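Local coordinates for protein probable adenylyl-sulfate kinase (Synechocystis sp., PDB 5CB8) that phosphorylates adenosine 5'-phosphosulfate with ATP to give 3'-phosphoadenylyl sulfate, the activated sulfate of sulfur metabolism, at residues 188-192 with 193-197; 87-90 with 91-95. All coordinates share one frame; numbering follows the deposited sequence.

Interaction 1. Residues 188-192 with 193-197; sequences KLVDL and KYIEG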
loop_
_atom_site.group_PDB
_atom_site.type_symbol
_atom_site.label_atom_id
_atom_site.label_comp_id
_atom_site.label_asym_id
_atom_site.label_seq_id
_atom_site.Cartn_x
_atom_site.Cartn_y
_atom_site.Cartn_z
ATOM N N LYS B 188 -10.327 -10.258 22.285
ATOM C CA LYS B 188 -9.776 -11.254 21.370
ATOM C C LYS B 188 -8.298 -10.955 21.109
ATOM O O LYS B 188 -7.459 -11.868 21.065
ATOM C CB LYS B 188 -10.566 -11.271 20.059
ATOM C CG LYS B 188 -10.079 -12.310 19.050
ATOM C CD LYS B 188 -10.176 -13.735 19.610
ATOM C CE LYS B 188 -11.622 -14.173 19.779
ATOM N NZ LYS B 188 -11.751 -15.590 20.249
ATOM N N LEU B 189 -7.982 -9.674 20.938
ATOM C CA LEU B 189 -6.591 -9.246 20.777
ATOM C C LEU B 189 -5.747 -9.596 22.005
ATOM O O LEU B 189 -4.570 -9.960 21.885
ATOM C CB LEU B 189 -6.529 -7.743 20.528
ATOM C CG LEU B 189 -7.032 -7.234 19.182
ATOM C CD1 LEU B 189 -7.092 -5.716 19.211
ATOM C CD2 LEU B 189 -6.133 -7.722 18.053
ATOM N N VAL B 190 -6.347 -9.479 23.187
ATOM C CA VAL B 190 -5.652 -9.849 24.416
ATOM C C VAL B 190 -5.452 -11.357 24.499
ATOM O O VAL B 190 -4.341 -11.831 24.791
ATOM C CB VAL B 190 -6.404 -9.360 25.669
ATOM C CG1 VAL B 190 -5.823 -10.002 26.927
ATOM C CG2 VAL B 190 -6.334 -7.844 25.768
ATOM N N ASP B 191 -6.525 -12.109 24.248
ATOM C CA ASP B 191 -6.472 -13.566 24.358
ATOM C C ASP B 191 -5.393 -14.145 23.458
ATOM O O ASP B 191 -4.659 -15.044 23.860
ATOM C CB ASP B 191 -7.818 -14.199 23.991
ATOM C CG ASP B 191 -8.917 -13.857 24.975
ATOM O OD1 ASP B 191 -8.603 -13.349 26.075
ATOM O OD2 ASP B 191 -10.101 -14.106 24.643
ATOM N N LEU B 192 -5.308 -13.618 22.238
ATOM C CA LEU B 192 -4.346 -14.089 21.251
ATOM C C LEU B 192 -3.001 -13.384 21.397
ATOM O O LEU B 192 -2.112 -13.555 20.559
ATOM C CB LEU B 192 -4.887 -13.875 19.841
ATOM C CG LEU B 192 -6.195 -14.587 19.522
ATOM C CD1 LEU B 192 -6.653 -14.211 18.131
ATOM C CD2 LEU B 192 -6.012 -16.082 19.631
ATOM N N LYS B 193 -2.871 -12.580 22.451
ATOM C CA LYS B 193 -1.602 -11.938 22.803
ATOM C C LYS B 193 -1.018 -10.998 21.744
ATOM O O LYS B 193 0.201 -10.882 21.609
ATOM C CB LYS B 193 -0.583 -12.996 23.231
ATOM C CG LYS B 193 -0.978 -13.679 24.534
ATOM C CD LYS B 193 -0.295 -15.022 24.713
ATOM C CE LYS B 193 -0.613 -15.591 26.088
ATOM N NZ LYS B 193 -2.066 -15.452 26.403
ATOM N N TYR B 194 -1.890 -10.318 21.008
ATOM C CA TYR B 194 -1.447 -9.262 20.105
ATOM C C TYR B 194 -1.225 -7.955 20.859
ATOM O O TYR B 194 -0.408 -7.126 20.456
ATOM C CB TYR B 194 -2.448 -9.059 18.969
ATOM C CG TYR B 194 -2.388 -10.151 17.927
ATOM C CD1 TYR B 194 -1.294 -10.259 17.076
ATOM C CD2 TYR B 194 -3.420 -11.075 17.797
ATOM C CE1 TYR B 194 -1.225 -11.260 16.129
ATOM C CE2 TYR B 194 -3.363 -12.076 16.852
ATOM C CZ TYR B 194 -2.263 -12.164 16.025
ATOM O OH TYR B 194 -2.206 -13.159 15.078
ATOM N N ILE B 195 -1.972 -7.767 21.946
ATOM C CA ILE B 195 -1.780 -6.611 22.819
ATOM C C ILE B 195 -1.764 -7.071 24.271
ATOM O O ILE B 195 -2.099 -8.220 24.563
ATOM C CB ILE B 195 -2.882 -5.545 22.634
ATOM C CG1 ILE B 195 -4.225 -6.046 23.180
ATOM C CG2 ILE B 195 -3.004 -5.137 21.165
ATOM C CD1 ILE B 195 -5.353 -5.054 22.990
ATOM N N GLU B 196 -1.375 -6.177 25.177
ATOM C CA GLU B 196 -1.234 -6.530 26.589
ATOM C C GLU B 196 -2.568 -6.586 27.330
ATOM O O GLU B 196 -3.438 -5.728 27.142
ATOM C CB GLU B 196 -0.289 -5.554 27.294
ATOM C CG GLU B 196 1.097 -5.505 26.682
ATOM C CD GLU B 196 2.151 -5.128 27.698
ATOM O OE1 GLU B 196 1.803 -5.030 28.895
ATOM O OE2 GLU B 196 3.323 -4.934 27.302
ATOM N N GLY B 197 -2.718 -7.604 28.174
ATOM C CA GLY B 197 -3.897 -7.737 29.009
ATOM C C GLY B 197 -3.853 -6.768 30.174
ATOM O O GLY B 197 -2.970 -5.914 30.250
ATOM O OXT GLY B 197 -4.695 -6.807 31.071
HETATM O O HOH W 1 -2.305 -10.293 26.216
#
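L189 O is gripped by two amides from beyond the helix end. Y194 N lies 2.8 Å from L189 O, almost in line with the carbonyl. I195 N adds a weak bond of 3.4 Å to the same L189 O. With K193 N bonded to V190 O at 2.9 Å, this is a Schellman motif closing helix 178-191, and K193, at positive phi (61°), is its C-prime residue. The K193 amide approaches V190 O from above the carbonyl plane. A water also donates to V190 O and to I195 O, bridging the last turn to the outgoing chain.

The reversal folds side chains back onto the helix. The Y194 ring runs alongside L192, with L192 O over one face, and its hydroxyl bonds to D121. L189 continues inward onto V26 and I28 of the central sheet, while Y54 OH takes the E196 amide. Poorly ordered G197, the chain's end, lies loosely beside V190. I195 has chi1 at 70°, which sets CG1 between its backbone N and carbonyl carbon; I195 CD1 comes to 3.8 Å from L189 CB. The I195 and V190 side chains cross at about a right angle, with I195 CG1 3.8 Å from V190 CG2.

Interaction 2. Residues 87-90 with 91-95; sequences GFVS and HLLTR. With ACT (acetate ion), chain J.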
loop_
_atom_site.group_PDB
_atom_site.type_symbol
_atom_site.label_atom_id
_atom_site.label_comp_id
_atom_site.label_asym_id
_atom_site.label_seq_id
_atom_site.Cartn_x
_atom_site.Cartn_y
_atom_site.Cartn_z
ATOM N N GLY B 87 -5.446 -5.630 1.033
ATOM C CA GLY B 87 -4.743 -6.749 1.660
ATOM C C GLY B 87 -3.233 -6.668 1.472
ATOM O O GLY B 87 -2.459 -7.009 2.384
ATOM N N PHE B 88 -2.811 -6.233 0.284
ATOM C CA PHE B 88 -1.386 -6.060 -0.011
ATOM C C PHE B 88 -0.742 -5.104 0.985
ATOM O O PHE B 88 0.292 -5.408 1.584
ATOM C CB PHE B 88 -1.211 -5.530 -1.443
ATOM C CG PHE B 88 0.219 -5.192 -1.812
ATOM C CD1 PHE B 88 0.722 -3.915 -1.605
ATOM C CD2 PHE B 88 1.042 -6.144 -2.395
ATOM C CE1 PHE B 88 2.031 -3.602 -1.952
ATOM C CE2 PHE B 88 2.352 -5.837 -2.752
ATOM C CZ PHE B 88 2.842 -4.562 -2.524
ATOM N N VAL B 89 -1.349 -3.938 1.150
ATOM C CA VAL B 89 -0.811 -2.923 2.041
ATOM C C VAL B 89 -0.904 -3.395 3.487
ATOM O O VAL B 89 0.030 -3.190 4.268
ATOM C CB VAL B 89 -1.571 -1.594 1.865
ATOM C CG1 VAL B 89 -1.070 -0.536 2.849
ATOM C CG2 VAL B 89 -1.431 -1.102 0.424
ATOM N N SER B 90 -2.022 -4.029 3.842
ATOM C CA SER B 90 -2.207 -4.546 5.205
ATOM C C SER B 90 -1.137 -5.573 5.553
ATOM O O SER B 90 -0.627 -5.610 6.678
ATOM C CB SER B 90 -3.587 -5.201 5.360
ATOM O OG SER B 90 -4.621 -4.259 5.143
ATOM N N HIS B 91 -0.814 -6.419 4.584
ATOM C CA HIS B 91 0.218 -7.431 4.770
ATOM C C HIS B 91 1.588 -6.811 5.051
ATOM O O HIS B 91 2.274 -7.216 5.995
ATOM C CB HIS B 91 0.297 -8.309 3.527
ATOM C CG HIS B 91 1.252 -9.450 3.652
ATOM N ND1 HIS B 91 1.829 -10.055 2.555
ATOM C CD2 HIS B 91 1.731 -10.104 4.740
ATOM C CE1 HIS B 91 2.622 -11.033 2.960
ATOM N NE2 HIS B 91 2.582 -11.081 4.281
ATOM N N LEU B 92 1.997 -5.835 4.240
ATOM C CA LEU B 92 3.304 -5.202 4.456
ATOM C C LEU B 92 3.392 -4.542 5.832
ATOM O O LEU B 92 4.424 -4.632 6.512
ATOM C CB LEU B 92 3.619 -4.178 3.358
ATOM C CG LEU B 92 3.709 -4.720 1.938
ATOM C CD1 LEU B 92 4.200 -3.637 0.962
ATOM C CD2 LEU B 92 4.613 -5.927 1.909
ATOM N N LEU B 93 2.312 -3.891 6.254
ATOM C CA LEU B 93 2.311 -3.228 7.559
ATOM C C LEU B 93 2.325 -4.254 8.691
ATOM O O LEU B 93 3.083 -4.124 9.650
ATOM C CB LEU B 93 1.102 -2.287 7.689
ATOM C CG LEU B 93 1.166 -1.019 6.830
ATOM C CD1 LEU B 93 -0.215 -0.377 6.700
ATOM C CD2 LEU B 93 2.169 -0.027 7.436
ATOM N N THR B 94 1.487 -5.277 8.567
ATOM C CA THR B 94 1.366 -6.305 9.607
ATOM C C THR B 94 2.675 -7.036 9.851
ATOM O O THR B 94 3.071 -7.261 11.001
ATOM C CB THR B 94 0.283 -7.325 9.222
ATOM O OG1 THR B 94 -0.973 -6.651 9.097
ATOM C CG2 THR B 94 0.163 -8.425 10.270
ATOM N N ARG B 95 3.365 -7.404 8.777
ATOM C CA ARG B 95 4.596 -8.166 8.948
ATOM C C ARG B 95 5.727 -7.297 9.478
ATOM O O ARG B 95 6.792 -7.809 9.808
ATOM C CB ARG B 95 4.994 -8.897 7.656
ATOM C CG ARG B 95 5.589 -8.038 6.545
ATOM C CD ARG B 95 5.725 -8.906 5.290
ATOM N NE ARG B 95 6.439 -8.272 4.183
ATOM C CZ ARG B 95 6.597 -8.850 2.993
ATOM N NH1 ARG B 95 6.097 -10.064 2.781
ATOM N NH2 ARG B 95 7.253 -8.227 2.019
HETATM C C ACT J . 5.315 -12.742 5.876
HETATM O O ACT J . 6.334 -12.746 6.600
HETATM O OXT ACT J . 5.504 -12.635 4.643
HETATM C CH3 ACT J . 3.945 -12.844 6.462
#
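G87 O takes the amide of H91 at 2.8 Å, the first of four i to i+4 bonds that join 87-90 to 91-94 in helix 76-94. H91 CB also rests near this carbonyl. F88 comes next: its O receives L92 N, and its CG is anti to the backbone N (chi1 175°), which swings the ring along the helix toward L92; F88 CE1 lies 3.6 Å from L92 CD1, obliquely to the ring. At V89, L93 N donates to V89 O at 3.1 Å, but here the side chains lie side by side, pointing the same way, V89 CG1 against L93 CD1.

S90 O carries a double load. T94 N reaches it at 2.9 Å and T94 OG1 at 2.7 Å, from opposite faces of the carbonyl plane. T94 OG1 stands anti to the carbonyl carbon of T94 (chi1 -61°), which turns the hydroxyl back up the helix; the same OG1 also bonds T27 OG1. S90 OG in turn bonds I86 O, one turn earlier.

An acetate, probably from the crystallisation liquor, sits between H91 and R95. R95 NH1 bonds its OXT at 3.2 Å. H91 NE2 reaches that oxygen only by a weak, bent bond (131°), the acetate methyl lying in plane at the ring edge. L92 CD2 lies above one face of the R95 guanidinium, offset toward its rim; R95 NH2 makes a salt bridge to E57 of the second subunit.

G87 is about 10 Å, between side chains, from S106, the probable phosphoserine site. V89 and L93 each meet their own counterpart in the second subunit, at the dimer interface. Within the chain, S90, L93 and T94 pack on V100 of strand 99-103, V89 and S90 on L59 of strand 56-60, and S90, H91 and T94 on I119 of helix 109-119.

From the N terminus, the chain lays down strands 26-31 and 56-60 before reaching interaction 2, inside helix 76-94; interaction 1 comes only at the very end, where helix 178-191 gives way to the C-terminal tail. Each is local, so neither closes a long loop, and they follow in series without nesting or crossing. Their centres are 19 Å apart and their nearest atoms about 7 Å, with no touch. Both nevertheless meet the parallel sheet: interaction 2 through strands 56-60 and 99-103, interaction 1 through strands 26-31 and 122-127. D121 is a shared neighbour, lying against T94 and bonding Y194. Interaction 2 also faces the second subunit, which does not touch interaction 1.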